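Local coordinates for 2-c-methyl-d-erythritol 2,4-cyclodiphosphate synthase (Plasmodium falciparum, PDB 4C81), which converts 4-diphosphocytidyl-2-C-methyl-D-erythritol 2-phosphate to 2-C-methyl-D-erythritol 2,4-cyclodiphosphate, releasing CMP, in the non-mevalonate route to isoprenoid precursors, at residues A[7-12]-A[112-117]; A[15-20]-A[65-70]; A[69-74]-A[80-85]; A[136-141]-A[147-152]. The protein carries 1 engineered substitution. All coordinates share one frame; numbering follows the deposited sequence. Where two conformers were deposited one is given.

The contacts run from metal site to plain packing. Interaction 2, centred about 6 Å from the centre of the chain, is buried and held by zinc, joining strand 9-21 to helix 64-77. Interaction 3 continues along that helix, sharing Ile69 and Val70, and is partly buried; one straight hydrogen bond and apolar packing seat a short helix whose N-cap aspartate holds the ribose of CDP. Interaction 1, also buried, is centred about 16 Å from the chain centre; a tyrosine of strand 114-124 reaches over the strand between to the start of strand 9-21 and the loop before it. Interaction 4, apolar inside with charged residues on its solvent side, folds a loop onto helix 130-145.

Interaction 1: residues A[7-12]-A[112-117]; sequences GIRIGQ and KNYDIG
The phenol of Tyr114 stands nearly upright to the guanidinium of Arg9, their planes 86° apart, and its OH meets two groups of segment 7-12. The hydroxyl donates to Gly7 O at 2.6 Å, a short bond that falls on a lone pair in the carbonyl plane, while Gly7 O itself lies at the edge of the ring. The same OH accepts a weak bond from Arg9 NE at 3.1 Å, bent to 133° at the hydrogen, so it acts as donor to one residue and acceptor from the other. The chain of Arg9 is extended from CG to NE and crosses the tyrosine at about a right angle, bringing CD to 3.5 Å from Tyr114 CZ. Beyond NE the guanidinium has stronger partners: NH1 binds Ala76 O, and NH2 binds Tyr5 O and Ser150 O of the second subunit. Tyr114 opens strand 114-124 directly after a Schellman motif, with Asn113 as its C-prime residue, that ends helix 97-111. Strand 170-181 runs between strands 9-21 and 114-124 in the sheet, and the tyrosine reaches across it, touching Leu179 and Pro181, with Leu77 of helix 64-77 and Ile109 of helix 97-111 also against its ring.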
# COMPACT_ATOMS: atom_id res chain seq x y z
N GLY A 7 8.58 13.04 -15.13
CA GLY A 7 7.62 13.71 -14.26
C GLY A 7 7.62 13.13 -12.85
O GLY A 7 8.48 12.31 -12.52
N ILE A 8 6.66 13.56 -12.04
CA ILE A 8 6.54 13.07 -10.67
C ILE A 8 6.37 11.55 -10.67
O ILE A 8 5.65 11.00 -11.50
CB ILE A 8 5.38 13.77 -9.92
CG1 ILE A 8 5.40 13.41 -8.43
CG2 ILE A 8 4.03 13.43 -10.54
CD1 ILE A 8 4.43 14.22 -7.60
N ARG A 9 7.04 10.89 -9.73
CA ARG A 9 7.04 9.42 -9.65
C ARG A 9 6.62 8.95 -8.26
O ARG A 9 7.05 9.50 -7.25
CB ARG A 9 8.42 8.86 -9.98
CG ARG A 9 8.72 8.82 -11.48
CD ARG A 9 10.18 8.54 -11.76
NE ARG A 9 10.43 8.40 -13.20
CZ ARG A 9 10.26 7.28 -13.90
NH1 ARG A 9 9.84 6.15 -13.33
NH2 ARG A 9 10.53 7.28 -15.21
N ILE A 10 5.77 7.92 -8.24
CA ILE A 10 5.34 7.24 -7.02
C ILE A 10 6.08 5.92 -6.87
O ILE A 10 6.32 5.21 -7.85
CB ILE A 10 3.80 6.98 -7.04
CG1 ILE A 10 3.32 6.41 -5.70
CG2 ILE A 10 3.42 6.02 -8.16
CD1 ILE A 10 1.81 6.36 -5.57
N GLY A 11 6.44 5.60 -5.63
CA GLY A 11 7.04 4.32 -5.31
C GLY A 11 6.45 3.74 -4.04
O GLY A 11 6.11 4.46 -3.11
N GLN A 12 6.33 2.41 -4.02
CA GLN A 12 5.95 1.68 -2.82
C GLN A 12 6.90 0.52 -2.62
O GLN A 12 7.10 -0.29 -3.51
CB GLN A 12 4.53 1.14 -2.93
CG GLN A 12 4.06 0.46 -1.65
CD GLN A 12 2.69 -0.12 -1.78
OE1 GLN A 12 2.49 -1.12 -2.47
NE2 GLN A 12 1.71 0.50 -1.12
N LYS A 112 19.55 10.62 -11.58
CA LYS A 112 18.36 10.67 -12.44
C LYS A 112 17.66 12.04 -12.40
O LYS A 112 16.58 12.20 -12.98
CB LYS A 112 17.38 9.56 -12.06
CG LYS A 112 17.93 8.14 -12.25
CD LYS A 112 18.00 7.72 -13.71
CE LYS A 112 16.65 7.26 -14.24
NZ LYS A 112 16.22 5.97 -13.63
N ASN A 113 18.29 13.01 -11.73
CA ASN A 113 17.79 14.38 -11.64
C ASN A 113 16.45 14.48 -10.90
O ASN A 113 15.54 15.21 -11.32
CB ASN A 113 17.70 15.01 -13.03
CG ASN A 113 17.93 16.51 -13.01
OD1 ASN A 113 17.23 17.27 -13.69
ND2 ASN A 113 18.92 16.95 -12.24
N TYR A 114 16.33 13.74 -9.79
CA TYR A 114 15.15 13.79 -8.93
C TYR A 114 15.52 14.24 -7.51
O TYR A 114 16.67 14.12 -7.10
CB TYR A 114 14.46 12.41 -8.88
CG TYR A 114 13.50 12.15 -10.01
CD1 TYR A 114 12.18 12.57 -9.94
CD2 TYR A 114 13.91 11.48 -11.16
CE1 TYR A 114 11.29 12.34 -10.98
CE2 TYR A 114 13.04 11.24 -12.21
CZ TYR A 114 11.72 11.67 -12.11
OH TYR A 114 10.85 11.44 -13.14
N ASP A 115 14.53 14.79 -6.81
CA ASP A 115 14.60 15.01 -5.37
C ASP A 115 13.51 14.16 -4.75
O ASP A 115 12.52 13.86 -5.41
CB ASP A 115 14.31 16.47 -5.02
CG ASP A 115 15.41 17.41 -5.46
OD1 ASP A 115 16.60 17.11 -5.22
OD2 ASP A 115 15.08 18.47 -6.03
N ILE A 116 13.68 13.77 -3.50
CA ILE A 116 12.60 13.15 -2.74
C ILE A 116 11.61 14.24 -2.34
O ILE A 116 12.02 15.31 -1.89
CB ILE A 116 13.11 12.42 -1.47
CG1 ILE A 116 13.95 11.20 -1.87
CG2 ILE A 116 11.94 11.98 -0.58
CD1 ILE A 116 14.64 10.51 -0.71
N GLY A 117 10.32 13.97 -2.52
CA GLY A 117 9.28 14.84 -2.00
C GLY A 117 9.11 14.53 -0.53
O GLY A 117 9.72 15.16 0.33

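Interaction 2: residues A[15-20]-A[65-70]; sequences DIHKIK and IYHSIV. With ZN (zinc ion), chain B.
Asp15 and His67 bury the most surface here, and a zinc ion joins them, with His17 as the third protein ligand. Asp15 binds through one oxygen, OD2, at 2.0 Å from the zinc; its other oxygen, OD1, stays 3.0 Å from the metal. His67 uses ND1, at 2.1 Å, whereas His17 uses NE2, at 2.0 Å. The two imidazoles meet rim to rim with planes 77° apart, neither lying over the other's face, and His17 NE2 sits in the plane of the His67 ring at its edge. Carboxylate and His67 ring are turned 41° from each other. With CG anti to the backbone N (chi1 -164°), Asp15 extends from the strand toward the helix, where its CB also passes 4.3 Å from Ser68 CB. The segments run nearly antiparallel, their axes approaching to 8.1 Å. Second-shell partners hold the ligands: Ser98 OG bonds to His67 NE2, and Asp15 OD1 forms a salt bridge with Lys157 of the second subunit. A water is the fourth ligand; its modelled distance of 1.8 Å from the zinc is short and should not be pressed. CDP touches both Asp15 and His17. A zinc held by one carboxylate oxygen and two imidazole nitrogens probably acts as a Lewis acid, consistent with a metal that helps position and polarise a substrate phosphate in this family.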
# COMPACT_ATOMS: atom_id res chain seq x y z
N ASP A 15 8.53 -4.91 2.70
CA ASP A 15 9.46 -5.90 3.23
C ASP A 15 8.85 -6.61 4.43
O ASP A 15 7.96 -6.07 5.10
CB ASP A 15 10.79 -5.26 3.60
CG ASP A 15 11.91 -6.28 3.77
OD1 ASP A 15 11.80 -7.42 3.26
OD2 ASP A 15 12.91 -5.92 4.44
N ILE A 16 9.34 -7.82 4.67
CA ILE A 16 8.93 -8.65 5.80
C ILE A 16 10.14 -9.45 6.27
O ILE A 16 10.91 -9.95 5.44
CB ILE A 16 7.75 -9.60 5.43
CG1 ILE A 16 7.38 -10.51 6.61
CG2 ILE A 16 8.09 -10.43 4.19
CD1 ILE A 16 6.11 -11.32 6.39
N HIS A 17 10.32 -9.54 7.59
CA HIS A 17 11.33 -10.43 8.15
C HIS A 17 10.79 -11.19 9.35
O HIS A 17 9.93 -10.68 10.09
CB HIS A 17 12.60 -9.67 8.51
CG HIS A 17 13.43 -9.30 7.32
ND1 HIS A 17 14.11 -10.23 6.57
CD2 HIS A 17 13.65 -8.10 6.72
CE1 HIS A 17 14.73 -9.62 5.57
NE2 HIS A 17 14.46 -8.33 5.64
N LYS A 18 11.29 -12.41 9.52
CA LYS A 18 10.96 -13.26 10.66
C LYS A 18 11.67 -12.74 11.90
O LYS A 18 12.85 -12.34 11.83
CB LYS A 18 11.38 -14.71 10.40
CG LYS A 18 10.66 -15.37 9.23
CD LYS A 18 11.24 -16.75 8.91
CE LYS A 18 11.00 -17.77 10.03
NZ LYS A 18 9.55 -17.95 10.34
N ILE A 19 10.97 -12.74 13.02
CA ILE A 19 11.54 -12.29 14.28
C ILE A 19 11.26 -13.27 15.42
O ILE A 19 10.36 -14.12 15.32
CB ILE A 19 11.00 -10.90 14.70
CG1 ILE A 19 9.47 -10.90 14.83
CG2 ILE A 19 11.45 -9.84 13.70
CD1 ILE A 19 8.94 -9.83 15.75
N LYS A 20 12.03 -13.12 16.49
CA LYS A 20 11.82 -13.84 17.74
C LYS A 20 11.95 -12.84 18.88
O LYS A 20 13.02 -12.26 19.09
CB LYS A 20 12.84 -14.97 17.88
CG LYS A 20 12.73 -15.77 19.17
CD LYS A 20 13.51 -17.07 19.10
CE LYS A 20 12.76 -18.13 18.30
NZ LYS A 20 13.51 -19.41 18.24
N ILE A 65 12.51 -1.34 7.47
CA ILE A 65 12.33 0.07 7.14
C ILE A 65 13.32 0.51 6.06
O ILE A 65 12.92 1.02 5.01
CB ILE A 65 12.44 0.97 8.39
CG1 ILE A 65 11.27 0.70 9.35
CG2 ILE A 65 12.45 2.44 8.00
CD1 ILE A 65 11.30 1.55 10.60
N TYR A 66 14.61 0.30 6.31
CA TYR A 66 15.62 0.66 5.32
C TYR A 66 15.43 -0.08 3.99
O TYR A 66 15.56 0.53 2.93
CB TYR A 66 17.04 0.42 5.85
CG TYR A 66 17.61 1.50 6.77
CD1 TYR A 66 16.94 2.71 7.00
CD2 TYR A 66 18.85 1.33 7.38
CE1 TYR A 66 17.47 3.69 7.83
CE2 TYR A 66 19.39 2.30 8.20
CZ TYR A 66 18.70 3.48 8.42
OH TYR A 66 19.24 4.44 9.24
N HIS A 67 15.13 -1.37 4.07
CA HIS A 67 14.96 -2.18 2.86
C HIS A 67 13.74 -1.72 2.06
O HIS A 67 13.82 -1.56 0.84
CB HIS A 67 14.85 -3.67 3.19
CG HIS A 67 16.03 -4.22 3.93
ND1 HIS A 67 16.05 -5.48 4.47
CD2 HIS A 67 17.23 -3.66 4.23
CE1 HIS A 67 17.21 -5.69 5.07
NE2 HIS A 67 17.94 -4.60 4.94
N SER A 68 12.61 -1.49 2.73
CA SER A 68 11.40 -1.04 2.04
C SER A 68 11.58 0.36 1.45
O SER A 68 11.07 0.64 0.37
CB SER A 68 10.18 -1.09 2.95
OG SER A 68 10.26 -0.12 3.97
N ILE A 69 12.29 1.24 2.16
CA ILE A 69 12.60 2.57 1.62
C ILE A 69 13.42 2.46 0.33
O ILE A 69 13.09 3.11 -0.67
CB ILE A 69 13.36 3.44 2.66
CG1 ILE A 69 12.41 3.89 3.77
CG2 ILE A 69 13.96 4.68 1.98
CD1 ILE A 69 13.11 4.44 4.99
N VAL A 70 14.46 1.63 0.33
CA VAL A 70 15.28 1.41 -0.87
C VAL A 70 14.42 0.93 -2.04
O VAL A 70 14.47 1.51 -3.12
CB VAL A 70 16.43 0.42 -0.62
CG1 VAL A 70 17.11 0.05 -1.92
CG2 VAL A 70 17.43 1.03 0.34
ZN ZN B . 14.63 -6.94 4.15
O HOH W 1 14.85 -7.36 2.39

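Interaction 3: residues A[69-74]-A[80-85]; sequences IVDSIL and LDIGTL. With CDP (cytidine-5'-diphosphate), chain D.
The carboxylates of Asp71 and Asp81 stand almost perpendicular, their planes 87° apart, and Asp71 OD1 passes 3.6 Å from Asp81 CB. Asp71 OD1 takes the backbone N-H of Ile82 on its syn lone pair, the side of the other oxygen; the bond is long at 3.3 Å but nearly straight, 174° at the hydrogen. Thr84 N gives to Asp81 OD1 and Thr84 OG1 to Asp81 OD2, each well out of the carboxylate plane. Asp81 OD1 also accepts from both ribose hydroxyls of CDP, O2' at 2.7 Å and O3' at 2.8 Å. Its CG lies between the backbone N and the carbonyl carbon (chi1 62°), which folds the acid back over the first turn of helix 82-85. Arg134 of the second subunit forms a salt bridge with Asp81 OD2 and bonds to Thr84 OG1, so both groups are gripped from across the interface.

Alongside the acids, helix 64-77 packs on the short helix through apolar side chains. Leu74 CD1 lies 3.8 Å from Ile82 CG1 and meets Leu85 CD1 tip to tip at 4.0 Å. The same methyl sits 3.3 Å from Leu80 O, a buried carbonyl with no polar partner in the model. Phe101 of helix 97-111 touches Ile82 as well. Gly83 CA approaches CDP O3' to 3.4 Å. An aspartate N-cap whose acid takes both the helix N-H of Thr84 and the ribose diol forms this side of the CDP pocket, which the second subunit completes.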
# COMPACT_ATOMS: atom_id res chain seq x y z
N ILE A 69 12.29 1.24 2.16
CA ILE A 69 12.60 2.57 1.62
C ILE A 69 13.42 2.46 0.33
O ILE A 69 13.09 3.11 -0.67
CB ILE A 69 13.36 3.44 2.66
CG1 ILE A 69 12.41 3.89 3.77
CG2 ILE A 69 13.96 4.68 1.98
CD1 ILE A 69 13.11 4.44 4.99
N VAL A 70 14.46 1.63 0.33
CA VAL A 70 15.28 1.41 -0.87
C VAL A 70 14.42 0.93 -2.04
O VAL A 70 14.47 1.51 -3.12
CB VAL A 70 16.43 0.42 -0.62
CG1 VAL A 70 17.11 0.05 -1.92
CG2 VAL A 70 17.43 1.03 0.34
N ASP A 71 13.60 -0.09 -1.81
CA ASP A 71 12.78 -0.63 -2.90
C ASP A 71 11.67 0.33 -3.34
O ASP A 71 11.22 0.26 -4.48
CB ASP A 71 12.22 -2.01 -2.54
CG ASP A 71 13.26 -3.12 -2.71
OD1 ASP A 71 14.25 -2.92 -3.45
OD2 ASP A 71 13.07 -4.20 -2.12
N SER A 72 11.25 1.24 -2.46
CA SER A 72 10.29 2.28 -2.86
C SER A 72 10.94 3.24 -3.85
O SER A 72 10.33 3.63 -4.84
CB SER A 72 9.72 3.03 -1.64
OG SER A 72 10.58 4.05 -1.17
N ILE A 73 12.19 3.62 -3.57
CA ILE A 73 12.96 4.48 -4.47
C ILE A 73 13.25 3.80 -5.81
O ILE A 73 13.02 4.40 -6.87
CB ILE A 73 14.29 4.92 -3.80
CG1 ILE A 73 14.01 5.85 -2.62
CG2 ILE A 73 15.21 5.61 -4.81
CD1 ILE A 73 15.19 6.08 -1.72
N LEU A 74 13.74 2.57 -5.77
CA LEU A 74 14.00 1.80 -6.99
C LEU A 74 12.71 1.62 -7.78
O LEU A 74 12.68 1.81 -9.00
CB LEU A 74 14.60 0.43 -6.66
CG LEU A 74 16.01 0.47 -6.08
CD1 LEU A 74 16.49 -0.93 -5.72
CD2 LEU A 74 16.96 1.12 -7.07
N LEU A 80 15.72 -2.02 -11.28
CA LEU A 80 15.61 -3.37 -10.74
C LEU A 80 15.75 -3.26 -9.22
O LEU A 80 16.48 -2.40 -8.72
CB LEU A 80 16.69 -4.28 -11.32
CG LEU A 80 16.74 -4.41 -12.84
CD1 LEU A 80 17.85 -5.37 -13.26
CD2 LEU A 80 15.41 -4.87 -13.41
N ASP A 81 15.05 -4.12 -8.49
CA ASP A 81 15.08 -4.10 -7.02
C ASP A 81 16.43 -4.56 -6.48
O ASP A 81 17.27 -5.07 -7.23
CB ASP A 81 13.95 -4.97 -6.45
CG ASP A 81 14.08 -6.43 -6.84
OD1 ASP A 81 14.76 -7.18 -6.10
OD2 ASP A 81 13.49 -6.83 -7.86
N ILE A 82 16.64 -4.38 -5.18
CA ILE A 82 17.92 -4.73 -4.53
C ILE A 82 18.29 -6.20 -4.70
O ILE A 82 19.45 -6.52 -4.98
CB ILE A 82 17.91 -4.37 -3.02
CG1 ILE A 82 18.01 -2.86 -2.84
CG2 ILE A 82 19.07 -5.05 -2.29
CD1 ILE A 82 19.30 -2.24 -3.37
N GLY A 83 17.31 -7.09 -4.57
CA GLY A 83 17.53 -8.52 -4.78
C GLY A 83 18.03 -8.85 -6.18
O GLY A 83 18.84 -9.77 -6.35
N THR A 84 17.56 -8.10 -7.18
CA THR A 84 17.96 -8.31 -8.57
C THR A 84 19.30 -7.64 -8.86
O THR A 84 20.16 -8.22 -9.53
CB THR A 84 16.91 -7.76 -9.55
OG1 THR A 84 15.63 -8.32 -9.26
CG2 THR A 84 17.29 -8.10 -10.99
N LEU A 85 19.46 -6.41 -8.39
CA LEU A 85 20.70 -5.65 -8.60
C LEU A 85 21.89 -6.29 -7.90
O LEU A 85 22.98 -6.36 -8.47
CB LEU A 85 20.54 -4.20 -8.10
CG LEU A 85 19.71 -3.25 -8.96
CD1 LEU A 85 19.49 -1.93 -8.23
CD2 LEU A 85 20.38 -3.01 -10.31
O3B CDP D . 14.84 -12.22 2.05
PB CDP D . 14.82 -11.00 0.98
O1B CDP D . 14.52 -9.70 1.86
O2B CDP D . 16.09 -10.86 0.24
O3A CDP D . 13.51 -11.17 0.04
PA CDP D . 13.05 -12.57 -0.62
O1A CDP D . 13.79 -13.72 -0.06
O2A CDP D . 11.57 -12.58 -0.59
O5' CDP D . 13.49 -12.38 -2.16
C5' CDP D . 14.73 -11.77 -2.52
C4' CDP D . 14.69 -11.33 -3.99
O4' CDP D . 14.20 -12.46 -4.76
C3' CDP D . 13.67 -10.23 -4.21
O3' CDP D . 14.26 -8.94 -3.98
C2' CDP D . 13.34 -10.42 -5.69
O2' CDP D . 14.35 -9.80 -6.50
C1' CDP D . 13.41 -11.94 -5.88
N1 CDP D . 12.02 -12.49 -5.90
C2 CDP D . 11.23 -12.28 -7.05
O2 CDP D . 11.67 -11.66 -8.01
N3 CDP D . 9.93 -12.79 -7.08
C4 CDP D . 9.39 -13.49 -6.01
N4 CDP D . 8.15 -13.96 -6.09
C5 CDP D . 10.17 -13.71 -4.87
C6 CDP D . 11.47 -13.21 -4.82

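Interaction 4: residues A[136-141]-A[147-152]; sequences NIIKNI and IDESQI
A helix-loop-strand turn brings the chain back from helix 130-145 into strand 152-157, and isoleucines fill the angle between them. Ile152, the first residue of the strand, has the largest share of the contact. Its CD1 is pressed against Ile141 CG2 at 3.4 Å, closer than methyl groups normally pack, and lies 3.6 Å from Ile138 O. Ile152 and Ile138 lie alongside each other, pointing in opposite senses, with CG2 of the former 4.0 Å from CG1 of the latter. With CG1 beside the backbone N (chi1 -70°), Ile138 leaves CG2 facing Glu149, 3.8 Å from its CB. On the exposed side Glu149 extends beside Lys139, both pointing the same way; OE2 comes 3.9 Å from Lys139 CB, yet OE2 and NZ remain 6.7 Å apart, too far for a salt bridge. The loop is braced from within: Asp148 OD2 accepts from Ser150 N and OG, and Gln151 OE1 takes Asp148 N at 3.0 Å. Gln151 NE2 reaches Gly117 O on strand 114-124. An Asx turn at Asp148 thus leads through the 3-10 segment 149-151 into strand 152-157, the outermost of the sheet within this chain, completing a right-handed beta-alpha-beta crossover from parallel strand 114-124.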
# COMPACT_ATOMS: atom_id res chain seq x y z
N ASN A 136 14.47 8.85 16.58
CA ASN A 136 15.74 8.25 16.17
C ASN A 136 15.67 7.72 14.73
O ASN A 136 16.59 7.95 13.94
CB ASN A 136 16.11 7.11 17.13
CG ASN A 136 17.59 6.75 17.09
OD1 ASN A 136 18.31 7.10 16.16
ND2 ASN A 136 18.04 6.03 18.12
N ILE A 137 14.59 7.02 14.40
CA ILE A 137 14.41 6.49 13.05
C ILE A 137 14.38 7.62 12.03
O ILE A 137 15.08 7.57 11.01
CB ILE A 137 13.11 5.66 12.94
CG1 ILE A 137 13.24 4.36 13.73
CG2 ILE A 137 12.80 5.34 11.47
CD1 ILE A 137 11.94 3.60 13.87
N ILE A 138 13.59 8.65 12.32
CA ILE A 138 13.46 9.81 11.43
C ILE A 138 14.80 10.53 11.25
O ILE A 138 15.14 10.96 10.14
CB ILE A 138 12.36 10.77 11.92
CG1 ILE A 138 10.98 10.13 11.73
CG2 ILE A 138 12.42 12.09 11.17
CD1 ILE A 138 9.83 10.95 12.27
N LYS A 139 15.56 10.66 12.34
CA LYS A 139 16.90 11.26 12.29
C LYS A 139 17.83 10.43 11.40
O LYS A 139 18.56 10.98 10.59
CB LYS A 139 17.49 11.40 13.70
CG LYS A 139 18.84 12.10 13.74
CD LYS A 139 19.32 12.30 15.17
CE LYS A 139 20.69 12.95 15.21
NZ LYS A 139 21.18 13.14 16.61
N ASN A 140 17.78 9.11 11.57
CA ASN A 140 18.60 8.19 10.78
C ASN A 140 18.26 8.25 9.30
O ASN A 140 19.15 8.31 8.46
CB ASN A 140 18.45 6.76 11.30
CG ASN A 140 19.13 6.54 12.64
OD1 ASN A 140 19.88 7.39 13.12
ND2 ASN A 140 18.88 5.38 13.23
N ILE A 141 16.97 8.22 8.97
CA ILE A 141 16.53 8.29 7.58
C ILE A 141 16.93 9.62 6.93
O ILE A 141 17.39 9.65 5.78
CB ILE A 141 14.99 8.10 7.45
CG1 ILE A 141 14.59 6.68 7.85
CG2 ILE A 141 14.53 8.39 6.03
CD1 ILE A 141 13.11 6.52 8.10
N ILE A 147 17.91 14.31 3.47
CA ILE A 147 16.68 15.11 3.38
C ILE A 147 16.31 15.64 4.75
O ILE A 147 16.91 15.25 5.76
CB ILE A 147 15.50 14.29 2.78
CG1 ILE A 147 15.16 13.07 3.66
CG2 ILE A 147 15.81 13.86 1.36
CD1 ILE A 147 13.99 12.24 3.13
N ASP A 148 15.34 16.54 4.79
CA ASP A 148 14.88 17.15 6.03
C ASP A 148 13.91 16.22 6.74
O ASP A 148 13.18 15.47 6.09
CB ASP A 148 14.20 18.49 5.74
CG ASP A 148 14.01 19.33 6.99
OD1 ASP A 148 15.01 19.81 7.55
OD2 ASP A 148 12.85 19.48 7.43
N GLU A 149 13.90 16.28 8.07
CA GLU A 149 13.02 15.44 8.88
C GLU A 149 11.54 15.70 8.60
O GLU A 149 10.70 14.81 8.80
CB GLU A 149 13.31 15.65 10.38
CG GLU A 149 14.70 15.18 10.80
CD GLU A 149 14.95 15.34 12.29
OE1 GLU A 149 14.12 15.97 12.98
OE2 GLU A 149 15.98 14.83 12.77
N SER A 150 11.22 16.91 8.14
CA SER A 150 9.84 17.26 7.77
C SER A 150 9.33 16.52 6.53
O SER A 150 8.14 16.57 6.23
CB SER A 150 9.73 18.77 7.53
OG SER A 150 10.40 19.16 6.35
N GLN A 151 10.23 15.85 5.80
CA GLN A 151 9.86 15.05 4.64
C GLN A 151 9.64 13.57 4.97
O GLN A 151 9.42 12.77 4.06
CB GLN A 151 10.95 15.16 3.56
CG GLN A 151 11.11 16.56 3.00
CD GLN A 151 12.36 16.71 2.16
OE1 GLN A 151 13.38 17.22 2.64
NE2 GLN A 151 12.30 16.28 0.91
N ILE A 152 9.69 13.21 6.25
CA ILE A 152 9.63 11.81 6.69
C ILE A 152 8.53 11.57 7.72
O ILE A 152 8.38 12.32 8.68
CB ILE A 152 10.97 11.37 7.32
CG1 ILE A 152 12.14 11.63 6.36
CG2 ILE A 152 10.92 9.89 7.70
CD1 ILE A 152 13.50 11.47 7.00